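Local coordinates for NH(3)-dependent NAD(+) synthetase (Francisella tularensis subsp. holarctica LVS, PDB 3FIU), which is an NAD synthase family member with a parallel-sheet alpha/beta fold, and holds adenosine monophosphate, pyrophosphate, magnesium and sodium in the model, at residues A[43-48]-A[140-145]; A[56-61]-A[76-81]; A[146-151]-A[162-167]; A[189-194]-A[199-204]. All coordinates share one frame; numbering follows the deposited sequence.

Overall arrangement
Contacts 1, 2 and 3 are buried, while contact 4 is partly buried and includes an exposed residue. Contacts 1 and 2 belong to the parallel-sheet core. Their segments touch where helix 40-51 meets helix 68-81, and both pack through an alanine methyl against isoleucine side chains. Contact 3 follows contact 1 in the chain and touches it: the 162-167 segment lies along the 140-145 loop. It adds a tryptophan face to the packing and a glutamate on a magnesium ion. Contact 4 is mostly polar, with a loop and a helix start holding metals and pyrophosphate. Its centre lies about 17 Å from that of contact 1. All four contacts have residues in the adenosine monophosphate pocket.

Contact 1: residues A[43-48]-A[140-145]. With AMP (adenosine monophosphate), chain G.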
# COMPACT_ATOMS: atom_id res chain seq x y z
N ALA A 43 11.12 11.70 -13.46
CA ALA A 43 12.39 12.05 -14.10
C ALA A 43 13.37 12.70 -13.09
O ALA A 43 14.57 12.32 -12.98
CB ALA A 43 12.15 12.96 -15.31
N VAL A 44 12.87 13.69 -12.36
CA VAL A 44 13.69 14.40 -11.35
C VAL A 44 14.13 13.43 -10.25
O VAL A 44 15.32 13.39 -9.89
CB VAL A 44 12.92 15.64 -10.79
CG1 VAL A 44 13.63 16.25 -9.55
CG2 VAL A 44 12.73 16.73 -11.89
N ALA A 45 13.18 12.69 -9.68
CA ALA A 45 13.50 11.71 -8.64
C ALA A 45 14.58 10.69 -9.09
O ALA A 45 15.55 10.44 -8.34
CB ALA A 45 12.21 11.00 -8.20
N ALA A 46 14.46 10.16 -10.31
CA ALA A 46 15.48 9.24 -10.86
C ALA A 46 16.88 9.90 -10.98
O ALA A 46 17.89 9.32 -10.58
CB ALA A 46 15.03 8.67 -12.22
N SER A 47 16.90 11.10 -11.53
CA SER A 47 18.13 11.88 -11.67
C SER A 47 18.84 12.13 -10.32
O SER A 47 20.06 11.99 -10.22
CB SER A 47 17.84 13.21 -12.36
OG SER A 47 17.27 13.00 -13.65
N LEU A 48 18.07 12.49 -9.30
CA LEU A 48 18.63 12.65 -7.95
C LEU A 48 19.22 11.34 -7.43
O LEU A 48 20.33 11.32 -6.87
CB LEU A 48 17.57 13.19 -6.99
CG LEU A 48 17.01 14.60 -7.28
CD1 LEU A 48 15.75 14.84 -6.45
CD2 LEU A 48 18.04 15.68 -7.00
N ILE A 140 11.62 4.55 -4.39
CA ILE A 140 11.44 6.00 -4.36
C ILE A 140 10.06 6.38 -4.86
O ILE A 140 9.71 6.10 -6.03
CB ILE A 140 12.46 6.70 -5.25
CG1 ILE A 140 13.88 6.44 -4.74
CG2 ILE A 140 12.10 8.23 -5.31
CD1 ILE A 140 14.98 7.04 -5.58
N GLY A 141 9.27 7.03 -4.01
CA GLY A 141 7.98 7.58 -4.42
C GLY A 141 8.17 9.01 -4.93
O GLY A 141 9.04 9.73 -4.47
N THR A 142 7.36 9.40 -5.92
CA THR A 142 7.64 10.65 -6.66
C THR A 142 6.68 11.80 -6.32
O THR A 142 6.76 12.86 -6.94
CB THR A 142 7.57 10.41 -8.18
OG1 THR A 142 6.23 10.07 -8.52
CG2 THR A 142 8.55 9.30 -8.63
N ASP A 143 5.77 11.57 -5.38
CA ASP A 143 4.77 12.59 -4.94
C ASP A 143 5.45 13.92 -4.61
O ASP A 143 6.43 13.96 -3.85
CB ASP A 143 3.98 12.11 -3.72
CG ASP A 143 3.39 10.71 -3.93
OD1 ASP A 143 2.17 10.60 -4.18
OD2 ASP A 143 4.16 9.71 -3.88
N ASN A 144 4.95 15.01 -5.21
CA ASN A 144 5.43 16.35 -4.89
C ASN A 144 4.40 16.98 -3.93
O ASN A 144 3.36 16.35 -3.64
CB ASN A 144 5.64 17.20 -6.16
CG ASN A 144 4.37 17.34 -6.98
OD1 ASN A 144 3.32 17.69 -6.46
ND2 ASN A 144 4.46 17.04 -8.29
N ALA A 145 4.67 18.19 -3.42
CA ALA A 145 3.76 18.81 -2.42
C ALA A 145 2.35 19.03 -2.95
O ALA A 145 1.38 18.93 -2.17
CB ALA A 145 4.33 20.10 -1.84
P AMP G . 1.42 10.55 -12.01
O1P AMP G . 1.77 11.58 -10.95
O2P AMP G . 0.10 9.84 -11.70
O3P AMP G . 1.56 10.93 -13.44
O5' AMP G . 2.46 9.32 -11.79
C5' AMP G . 2.78 8.90 -10.44
C4' AMP G . 3.98 7.97 -10.51
O4' AMP G . 3.60 6.66 -10.96
C3' AMP G . 5.03 8.40 -11.52
O3' AMP G . 5.83 9.42 -10.94
C2' AMP G . 5.80 7.11 -11.74
O2' AMP G . 6.79 6.90 -10.72
C1' AMP G . 4.69 6.05 -11.64
N9 AMP G . 4.22 5.72 -13.01
C8 AMP G . 3.12 6.20 -13.64
N7 AMP G . 3.00 5.69 -14.89
C5 AMP G . 4.08 4.89 -15.08
C6 AMP G . 4.57 4.03 -16.17
N6 AMP G . 3.90 3.98 -17.35
N1 AMP G . 5.70 3.35 -15.93
C2 AMP G . 6.40 3.41 -14.77
N3 AMP G . 6.01 4.16 -13.71
C4 AMP G . 4.87 4.90 -13.83
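Ala45 meets Ile140 and Thr142 inside the alpha/beta core of this HUP-clan protein. Helix 40-51 carries Ala45; the SGGIDS sequence of residues 37-42, the PP-loop motif, runs into its first turn. The loop after strand 137-139 carries the other two residues.

The packing is apolar. Ala45 CB lies 4.0 Å from Ile140 CG2 and 4.1 Å from Thr142 CG2, so one methyl touches a methyl branch of each partner. Ile34 of the neighbouring strand 31-35 also touches Ala45 and Thr142. No hydrogen bond joins the two segments.

The polar bonds lie within or beside them. In the helix, Ser47 OG donates to Ala43 O at 2.9 Å. It comes from the face of the carbonyl plane opposite to Ser47 N, and two donors thus share this oxygen. In the loop, Asn144 is the N-cap of helix 145-150. Its OD1 takes the N-H of Glu147, and its ND2 binds Asp41.

The ligand contact falls to Thr142. Its two branches part: CG2 faces the helix, while OG1 sits between the backbone N and the carbonyl carbon (chi1 65°). Thr142 OG1 is 2.5 Å from O3' of adenosine monophosphate.

Contact 2: residues A[56-61]-A[76-81]; sequences TTALIL and ELIEML. With AMP (adenosine monophosphate), chain G.
Strand 56-60 packs against helix 68-81, with the CA atoms of Ala58 and Ile78 7.4 Å apart where the two backbones come nearest. The strand offers Ala58 and Ile60, two residues apart and so on the same side. From residues 76-81, Ile78 alone reaches them. Its CG1 stands anti to the carbonyl carbon (chi1 -76°) and the chain is extended beyond it, which puts CD1 foremost against the strand. Ile78 CD1 touches Ala58 CB at 3.8 Å and Ile60 CD1 at 3.6 Å. Ile78 CG1 also rests on Ala58 CB, while the side chains of Ile60 and Ile78 cross obliquely. Met71, Ala74 and Leu75 of the same helix also touch Ile60.

These elements form the first two parts of a beta-alpha-beta unit that ends in strand 84-87, which pairs with the strand through Ala58. On the other edge, strand 31-35 pairs through Thr57 and Leu59.

The end of the strand meets adenosine monophosphate. Leu61 N donates to N1 of the adenine at 2.9 Å, with an angle of 149° at the hydrogen. Leu59 O lies 3.5 Å from C2 of the same ring, and Leu61 CB is 3.8 Å from C2. Leu61 O is taken by Arg124.

No hydrogen bond joins residues 56-61 to 76-81. The contact therefore rests on close apolar packing, while the backbone N-H of Leu61, just past it, gives adenine N1 a hydrogen bond.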
# COMPACT_ATOMS: atom_id res chain seq x y z
N THR A 56 20.90 2.19 -9.04
CA THR A 56 19.59 2.82 -9.26
C THR A 56 18.99 2.12 -10.48
O THR A 56 19.61 2.10 -11.53
CB THR A 56 19.71 4.34 -9.56
OG1 THR A 56 20.20 5.03 -8.40
CG2 THR A 56 18.33 4.95 -9.94
N THR A 57 17.79 1.57 -10.35
CA THR A 57 17.15 0.90 -11.50
C THR A 57 15.83 1.57 -11.78
O THR A 57 15.09 1.89 -10.83
CB THR A 57 16.91 -0.59 -11.15
OG1 THR A 57 18.17 -1.22 -10.94
CG2 THR A 57 16.12 -1.37 -12.26
N ALA A 58 15.51 1.71 -13.07
CA ALA A 58 14.21 2.24 -13.48
C ALA A 58 13.31 1.17 -14.08
O ALA A 58 13.76 0.37 -14.90
CB ALA A 58 14.37 3.38 -14.48
N LEU A 59 12.04 1.16 -13.70
CA LEU A 59 11.08 0.32 -14.35
C LEU A 59 10.16 1.18 -15.21
O LEU A 59 9.62 2.17 -14.74
CB LEU A 59 10.26 -0.49 -13.32
CG LEU A 59 11.04 -1.34 -12.34
CD1 LEU A 59 10.03 -2.24 -11.55
CD2 LEU A 59 12.08 -2.19 -13.09
N ILE A 60 10.00 0.80 -16.47
CA ILE A 60 8.96 1.37 -17.31
C ILE A 60 7.84 0.37 -17.42
O ILE A 60 8.04 -0.77 -17.83
CB ILE A 60 9.50 1.75 -18.69
CG1 ILE A 60 10.66 2.74 -18.55
CG2 ILE A 60 8.34 2.30 -19.64
CD1 ILE A 60 11.33 3.07 -19.88
N LEU A 61 6.63 0.82 -17.08
CA LEU A 61 5.52 -0.11 -16.83
C LEU A 61 4.26 0.33 -17.56
O LEU A 61 3.23 0.66 -16.92
CB LEU A 61 5.27 -0.23 -15.30
CG LEU A 61 6.50 -0.70 -14.54
CD1 LEU A 61 6.34 -0.57 -13.01
CD2 LEU A 61 6.72 -2.17 -14.93
N GLU A 76 14.64 7.60 -23.12
CA GLU A 76 15.63 8.63 -23.39
C GLU A 76 16.39 9.04 -22.11
O GLU A 76 17.63 9.10 -22.11
CB GLU A 76 15.02 9.85 -24.07
CG GLU A 76 16.13 10.84 -24.45
CD GLU A 76 15.63 12.02 -25.24
OE1 GLU A 76 14.66 11.85 -26.02
OE2 GLU A 76 16.21 13.11 -25.08
N LEU A 77 15.66 9.33 -21.04
CA LEU A 77 16.29 9.62 -19.74
C LEU A 77 17.19 8.50 -19.20
O LEU A 77 18.32 8.77 -18.77
CB LEU A 77 15.23 9.99 -18.70
CG LEU A 77 15.79 10.40 -17.33
CD1 LEU A 77 16.60 11.72 -17.42
CD2 LEU A 77 14.63 10.48 -16.33
N ILE A 78 16.70 7.26 -19.24
CA ILE A 78 17.48 6.10 -18.85
C ILE A 78 18.82 6.02 -19.63
O ILE A 78 19.88 5.77 -19.04
CB ILE A 78 16.64 4.83 -19.02
CG1 ILE A 78 15.60 4.69 -17.88
CG2 ILE A 78 17.51 3.56 -19.17
CD1 ILE A 78 14.47 3.69 -18.23
N GLU A 79 18.76 6.22 -20.95
CA GLU A 79 19.97 6.22 -21.80
C GLU A 79 20.96 7.28 -21.33
O GLU A 79 22.17 7.02 -21.23
CB GLU A 79 19.59 6.42 -23.28
CG GLU A 79 18.95 5.16 -23.92
CD GLU A 79 17.98 5.44 -25.08
OE1 GLU A 79 17.93 6.58 -25.59
OE2 GLU A 79 17.25 4.50 -25.49
N MET A 80 20.45 8.47 -21.04
CA MET A 80 21.28 9.59 -20.57
C MET A 80 21.95 9.29 -19.21
O MET A 80 23.12 9.67 -18.96
CB MET A 80 20.41 10.85 -20.48
CG MET A 80 21.13 12.07 -19.93
SD MET A 80 20.01 13.50 -19.83
CE MET A 80 20.33 13.93 -18.13
N LEU A 81 21.20 8.63 -18.34
CA LEU A 81 21.63 8.33 -16.98
C LEU A 81 22.47 7.07 -16.91
O LEU A 81 23.14 6.84 -15.90
CB LEU A 81 20.40 8.13 -16.11
CG LEU A 81 19.85 9.26 -15.22
CD1 LEU A 81 20.43 10.66 -15.50
CD2 LEU A 81 18.32 9.24 -15.15
P AMP G . 1.42 10.55 -12.01
O1P AMP G . 1.77 11.58 -10.95
O2P AMP G . 0.10 9.84 -11.70
O3P AMP G . 1.56 10.93 -13.44
O5' AMP G . 2.46 9.32 -11.79
C5' AMP G . 2.78 8.90 -10.44
C4' AMP G . 3.98 7.97 -10.51
O4' AMP G . 3.60 6.66 -10.96
C3' AMP G . 5.03 8.40 -11.52
O3' AMP G . 5.83 9.42 -10.94
C2' AMP G . 5.80 7.11 -11.74
O2' AMP G . 6.79 6.90 -10.72
C1' AMP G . 4.69 6.05 -11.64
N9 AMP G . 4.22 5.72 -13.01
C8 AMP G . 3.12 6.20 -13.64
N7 AMP G . 3.00 5.69 -14.89
C5 AMP G . 4.08 4.89 -15.08
C6 AMP G . 4.57 4.03 -16.17
N6 AMP G . 3.90 3.98 -17.35
N1 AMP G . 5.70 3.35 -15.93
C2 AMP G . 6.40 3.41 -14.77
N3 AMP G . 6.01 4.16 -13.71
C4 AMP G . 4.87 4.90 -13.83

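Contact 3: residues A[146-151]-A[162-167]. With MG (magnesium ion), chain E.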
# COMPACT_ATOMS: atom_id res chain seq x y z
N CYS A 146 2.23 19.31 -4.25
CA CYS A 146 0.90 19.50 -4.88
C CYS A 146 0.06 18.23 -4.91
O CYS A 146 -1.10 18.21 -4.44
CB CYS A 146 1.01 20.05 -6.30
SG CYS A 146 1.95 21.60 -6.44
N GLU A 147 0.62 17.16 -5.48
CA GLU A 147 -0.05 15.86 -5.48
C GLU A 147 -0.40 15.41 -4.07
O GLU A 147 -1.54 14.96 -3.83
CB GLU A 147 0.81 14.81 -6.18
CG GLU A 147 1.23 15.25 -7.54
CD GLU A 147 2.31 14.36 -8.16
OE1 GLU A 147 2.12 14.01 -9.33
OE2 GLU A 147 3.29 13.98 -7.49
N TRP A 148 0.54 15.55 -3.15
CA TRP A 148 0.30 15.19 -1.77
C TRP A 148 -0.93 15.95 -1.19
O TRP A 148 -1.93 15.34 -0.74
CB TRP A 148 1.56 15.38 -0.91
CG TRP A 148 1.50 14.51 0.33
CD1 TRP A 148 1.36 14.93 1.62
CD2 TRP A 148 1.52 13.07 0.37
NE1 TRP A 148 1.31 13.83 2.47
CE2 TRP A 148 1.41 12.68 1.72
CE3 TRP A 148 1.63 12.06 -0.62
CZ2 TRP A 148 1.42 11.35 2.13
CZ3 TRP A 148 1.62 10.71 -0.21
CH2 TRP A 148 1.51 10.38 1.15
N TYR A 149 -0.88 17.28 -1.25
CA TYR A 149 -1.99 18.09 -0.74
C TYR A 149 -3.33 17.81 -1.40
O TYR A 149 -4.39 17.81 -0.74
CB TYR A 149 -1.66 19.60 -0.83
CG TYR A 149 -2.63 20.43 -0.00
CD1 TYR A 149 -2.38 20.68 1.35
CD2 TYR A 149 -3.81 20.92 -0.56
CE1 TYR A 149 -3.30 21.43 2.12
CE2 TYR A 149 -4.72 21.68 0.20
CZ TYR A 149 -4.46 21.91 1.54
OH TYR A 149 -5.37 22.65 2.28
N MET A 150 -3.32 17.60 -2.71
CA MET A 150 -4.56 17.38 -3.45
C MET A 150 -5.03 15.92 -3.30
O MET A 150 -6.11 15.56 -3.78
CB MET A 150 -4.36 17.74 -4.91
CG MET A 150 -3.94 19.20 -5.15
SD MET A 150 -5.39 20.25 -4.88
CE MET A 150 -6.27 20.01 -6.42
N GLY A 151 -4.21 15.10 -2.65
CA GLY A 151 -4.40 13.64 -2.70
C GLY A 151 -4.52 13.10 -4.14
O GLY A 151 -5.31 12.16 -4.38
N ASP A 162 8.91 3.87 -0.10
CA ASP A 162 9.75 3.82 1.10
C ASP A 162 10.25 5.21 1.45
O ASP A 162 10.52 5.50 2.62
CB ASP A 162 10.92 2.88 0.91
CG ASP A 162 10.49 1.44 0.67
OD1 ASP A 162 9.43 1.03 1.21
OD2 ASP A 162 11.21 0.71 -0.04
N ILE A 163 10.38 6.07 0.43
CA ILE A 163 11.05 7.35 0.61
C ILE A 163 10.50 8.33 -0.42
O ILE A 163 10.29 7.95 -1.59
CB ILE A 163 12.60 7.20 0.51
CG1 ILE A 163 13.30 8.51 0.90
CG2 ILE A 163 13.05 6.71 -0.89
CD1 ILE A 163 14.79 8.29 1.31
N LEU A 164 10.23 9.55 0.03
CA LEU A 164 9.58 10.59 -0.77
C LEU A 164 10.44 11.86 -0.82
O LEU A 164 10.22 12.81 -0.05
CB LEU A 164 8.16 10.89 -0.22
CG LEU A 164 7.10 9.76 -0.14
CD1 LEU A 164 5.75 10.30 0.41
CD2 LEU A 164 6.86 9.09 -1.49
N PRO A 165 11.42 11.90 -1.73
CA PRO A 165 12.30 13.08 -1.80
C PRO A 165 11.64 14.38 -2.28
O PRO A 165 12.17 15.45 -2.01
CB PRO A 165 13.41 12.66 -2.78
CG PRO A 165 12.74 11.64 -3.69
CD PRO A 165 11.75 10.88 -2.76
N LEU A 166 10.53 14.31 -3.02
CA LEU A 166 9.97 15.50 -3.65
C LEU A 166 8.78 16.09 -2.89
O LEU A 166 8.21 17.10 -3.30
CB LEU A 166 9.54 15.23 -5.12
CG LEU A 166 10.61 14.58 -6.02
CD1 LEU A 166 10.05 14.43 -7.42
CD2 LEU A 166 11.89 15.36 -6.06
N VAL A 167 8.41 15.46 -1.78
CA VAL A 167 7.08 15.71 -1.20
C VAL A 167 6.94 17.12 -0.57
O VAL A 167 5.84 17.60 -0.39
CB VAL A 167 6.69 14.56 -0.22
CG1 VAL A 167 7.44 14.70 1.11
CG2 VAL A 167 5.15 14.43 -0.05
MG MG E . 3.49 12.95 -10.69
O HOH W 1 4.17 11.90 -8.83
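Trp148 lays one face of its indole under Val167 and Leu164. Val167 CG2 sits over the five-membered ring, 4.0 Å from its centroid and 26° off the normal, a CH-pi contact. Its closest ring atom is Trp148 CG, at 3.7 Å. With CG1 of Val167 at chi1 76°, CG2 falls anti to the backbone N and points at the indole. Leu164 CD1 covers the far part of the same face, 4.2 Å from Trp148 CZ3. The two side chains cross at about a right angle. The Trp148 ring also stacks with Phe153.

The contact joins helix 145-150 to the loop leading to helix 171-180. Leu164 and Val167 are the ends of a type I beta turn, and their side chains come down on the tryptophan together. The helix closes in a Schellman motif at Gly151, which has positive phi. The second subunit packs on this loop too, with its Ala244 against Leu164 and its Thr246 against Val167.

One residue before Trp148, Glu147 serves the metal site. Its OE1 binds a magnesium ion at 2.2 Å, and Asp41 is a further ligand. The other oxygen, Glu147 OE2, stays 3.4 Å from this magnesium. It accepts a hydrogen bond of 2.6 Å from water 1, itself a ligand of the metal.

Contact 4: residues A[189-194]-A[199-204]. With NA (sodium ion), chain I; MG (magnesium ion), chain F; POP (pyrophosphate 2-), chain H; AMP (adenosine monophosphate), chain G.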
# COMPACT_ATOMS: atom_id res chain seq x y z
N ASP A 189 8.72 20.10 -21.02
CA ASP A 189 7.70 20.89 -21.71
C ASP A 189 6.31 20.28 -21.73
O ASP A 189 5.34 21.00 -22.00
CB ASP A 189 8.13 21.18 -23.16
CG ASP A 189 9.35 22.08 -23.25
OD1 ASP A 189 9.81 22.60 -22.21
OD2 ASP A 189 9.88 22.25 -24.36
N LYS A 190 6.21 18.97 -21.49
CA LYS A 190 4.94 18.27 -21.64
C LYS A 190 3.98 18.60 -20.51
O LYS A 190 4.41 19.03 -19.44
CB LYS A 190 5.10 16.75 -21.81
CG LYS A 190 5.52 15.98 -20.57
CD LYS A 190 5.40 14.41 -20.76
CE LYS A 190 6.34 13.87 -21.83
NZ LYS A 190 6.64 12.40 -21.69
N ALA A 191 2.69 18.43 -20.76
CA ALA A 191 1.67 18.57 -19.73
C ALA A 191 1.77 17.44 -18.68
O ALA A 191 1.76 16.26 -19.07
CB ALA A 191 0.26 18.54 -20.38
N PRO A 192 1.86 17.79 -17.38
CA PRO A 192 1.70 16.80 -16.30
C PRO A 192 0.42 15.97 -16.49
O PRO A 192 -0.64 16.53 -16.79
CB PRO A 192 1.61 17.67 -15.04
CG PRO A 192 2.49 18.85 -15.36
CD PRO A 192 2.15 19.13 -16.82
N SER A 193 0.53 14.65 -16.37
CA SER A 193 -0.57 13.78 -16.77
C SER A 193 -0.44 12.43 -16.08
O SER A 193 0.67 11.92 -15.95
CB SER A 193 -0.55 13.57 -18.29
OG SER A 193 -1.50 12.59 -18.67
N ALA A 194 -1.57 11.84 -15.68
CA ALA A 194 -1.52 10.50 -15.09
C ALA A 194 -1.43 9.41 -16.18
O ALA A 194 -1.31 8.23 -15.85
CB ALA A 194 -2.77 10.26 -14.15
N GLY A 199 -4.18 12.88 -24.28
CA GLY A 199 -4.64 14.23 -23.99
C GLY A 199 -5.07 14.48 -22.56
O GLY A 199 -5.44 15.62 -22.23
N GLN A 200 -5.05 13.47 -21.70
CA GLN A 200 -5.40 13.71 -20.29
C GLN A 200 -4.36 14.62 -19.64
O GLN A 200 -3.17 14.44 -19.83
CB GLN A 200 -5.54 12.40 -19.49
CG GLN A 200 -5.79 12.61 -18.00
CD GLN A 200 -5.58 11.36 -17.12
OE1 GLN A 200 -4.56 10.66 -17.21
NE2 GLN A 200 -6.54 11.11 -16.23
N THR A 201 -4.80 15.64 -18.90
CA THR A 201 -3.84 16.48 -18.18
C THR A 201 -4.27 16.66 -16.73
O THR A 201 -5.47 16.74 -16.43
CB THR A 201 -3.65 17.90 -18.81
OG1 THR A 201 -4.85 18.67 -18.63
CG2 THR A 201 -3.29 17.82 -20.30
N ASP A 202 -3.29 16.71 -15.83
CA ASP A 202 -3.58 16.89 -14.42
C ASP A 202 -4.44 18.15 -14.17
O ASP A 202 -5.36 18.14 -13.35
CB ASP A 202 -2.29 17.06 -13.64
CG ASP A 202 -1.47 15.77 -13.57
OD1 ASP A 202 -1.84 14.74 -14.18
OD2 ASP A 202 -0.42 15.82 -12.89
N GLU A 203 -4.10 19.24 -14.85
CA GLU A 203 -4.76 20.52 -14.59
C GLU A 203 -6.23 20.50 -15.02
O GLU A 203 -7.08 21.02 -14.29
CB GLU A 203 -3.97 21.65 -15.25
CG GLU A 203 -2.61 21.85 -14.58
CD GLU A 203 -1.90 23.07 -15.12
OE1 GLU A 203 -2.18 23.44 -16.28
OE2 GLU A 203 -1.06 23.64 -14.39
N ASP A 204 -6.52 19.83 -16.15
CA ASP A 204 -7.90 19.61 -16.61
C ASP A 204 -8.65 18.74 -15.63
O ASP A 204 -9.85 18.91 -15.41
CB ASP A 204 -7.93 18.86 -17.95
CG ASP A 204 -7.84 19.76 -19.15
OD1 ASP A 204 -7.38 20.92 -19.03
OD2 ASP A 204 -8.25 19.30 -20.24
NA NA I . 0.42 13.53 -12.79
MG MG F . 2.59 11.51 -15.00
P1 POP H . 5.22 11.89 -13.27
O1 POP H . 6.69 11.59 -13.40
O2 POP H . 4.76 11.74 -11.85
O3 POP H . 4.33 11.06 -14.18
O POP H . 5.02 13.47 -13.62
P2 POP H . 3.57 14.18 -13.64
O4 POP H . 2.96 14.13 -12.25
O5 POP H . 3.94 15.59 -14.00
O6 POP H . 2.64 13.60 -14.68
P AMP G . 1.42 10.55 -12.01
O1P AMP G . 1.77 11.58 -10.95
O2P AMP G . 0.10 9.84 -11.70
O3P AMP G . 1.56 10.93 -13.44
O5' AMP G . 2.46 9.32 -11.79
C5' AMP G . 2.78 8.90 -10.44
C4' AMP G . 3.98 7.97 -10.51
O4' AMP G . 3.60 6.66 -10.96
C3' AMP G . 5.03 8.40 -11.52
O3' AMP G . 5.83 9.42 -10.94
C2' AMP G . 5.80 7.11 -11.74
O2' AMP G . 6.79 6.90 -10.72
C1' AMP G . 4.69 6.05 -11.64
N9 AMP G . 4.22 5.72 -13.01
C8 AMP G . 3.12 6.20 -13.64
N7 AMP G . 3.00 5.69 -14.89
C5 AMP G . 4.08 4.89 -15.08
C6 AMP G . 4.57 4.03 -16.17
N6 AMP G . 3.90 3.98 -17.35
N1 AMP G . 5.70 3.35 -15.93
C2 AMP G . 6.40 3.41 -14.77
N3 AMP G . 6.01 4.16 -13.71
C4 AMP G . 4.87 4.90 -13.83
O HOH W 2 -1.48 19.08 -16.35
O HOH W 3 -3.87 13.51 -15.34
O HOH W 4 2.27 9.48 -15.52
O HOH W 5 3.26 11.75 -16.89
O HOH W 6 -0.74 13.50 -10.32
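Pro192 and Ser193 meet Gln200 and Asp202 where a loop packs on the N-terminal end of helix 202-206. Thr201 is the N-cap there, its OG1 accepting from Asp204 N at 3.2 Å.

Two hydrogen bonds join the segments. Asp202 N donates to Pro192 O at 2.8 Å, nearly straight at 176°. Ser193 OG, anti to its own backbone N (chi1 172°), donates to Gln200 O at 2.7 Å from above the carbonyl plane. Water 2 bridges Pro192 O and Glu203 N, and water 3 links Ala194 N to Asp202 OD1.

The apolar part is small: Ala191 CB touches Thr201 CG2 at 3.6 Å. The amide of Gln200 turns to Glu205 and Leu196.

Both segments serve the bound phosphates and metals. The Asp202 carboxylate holds the sodium ion with OD2 at 2.4 Å and, more loosely, OD1 at 2.9 Å, and OD2 also bonds to Tyr210. Pyrophosphate and adenosine monophosphate bind the same ion. Ser193 uses its backbone: its N donates to pyrophosphate O6, with an angle of 159° at the hydrogen, and Ser193 O binds a second magnesium ion, not that of Glu147, at 2.2 Å.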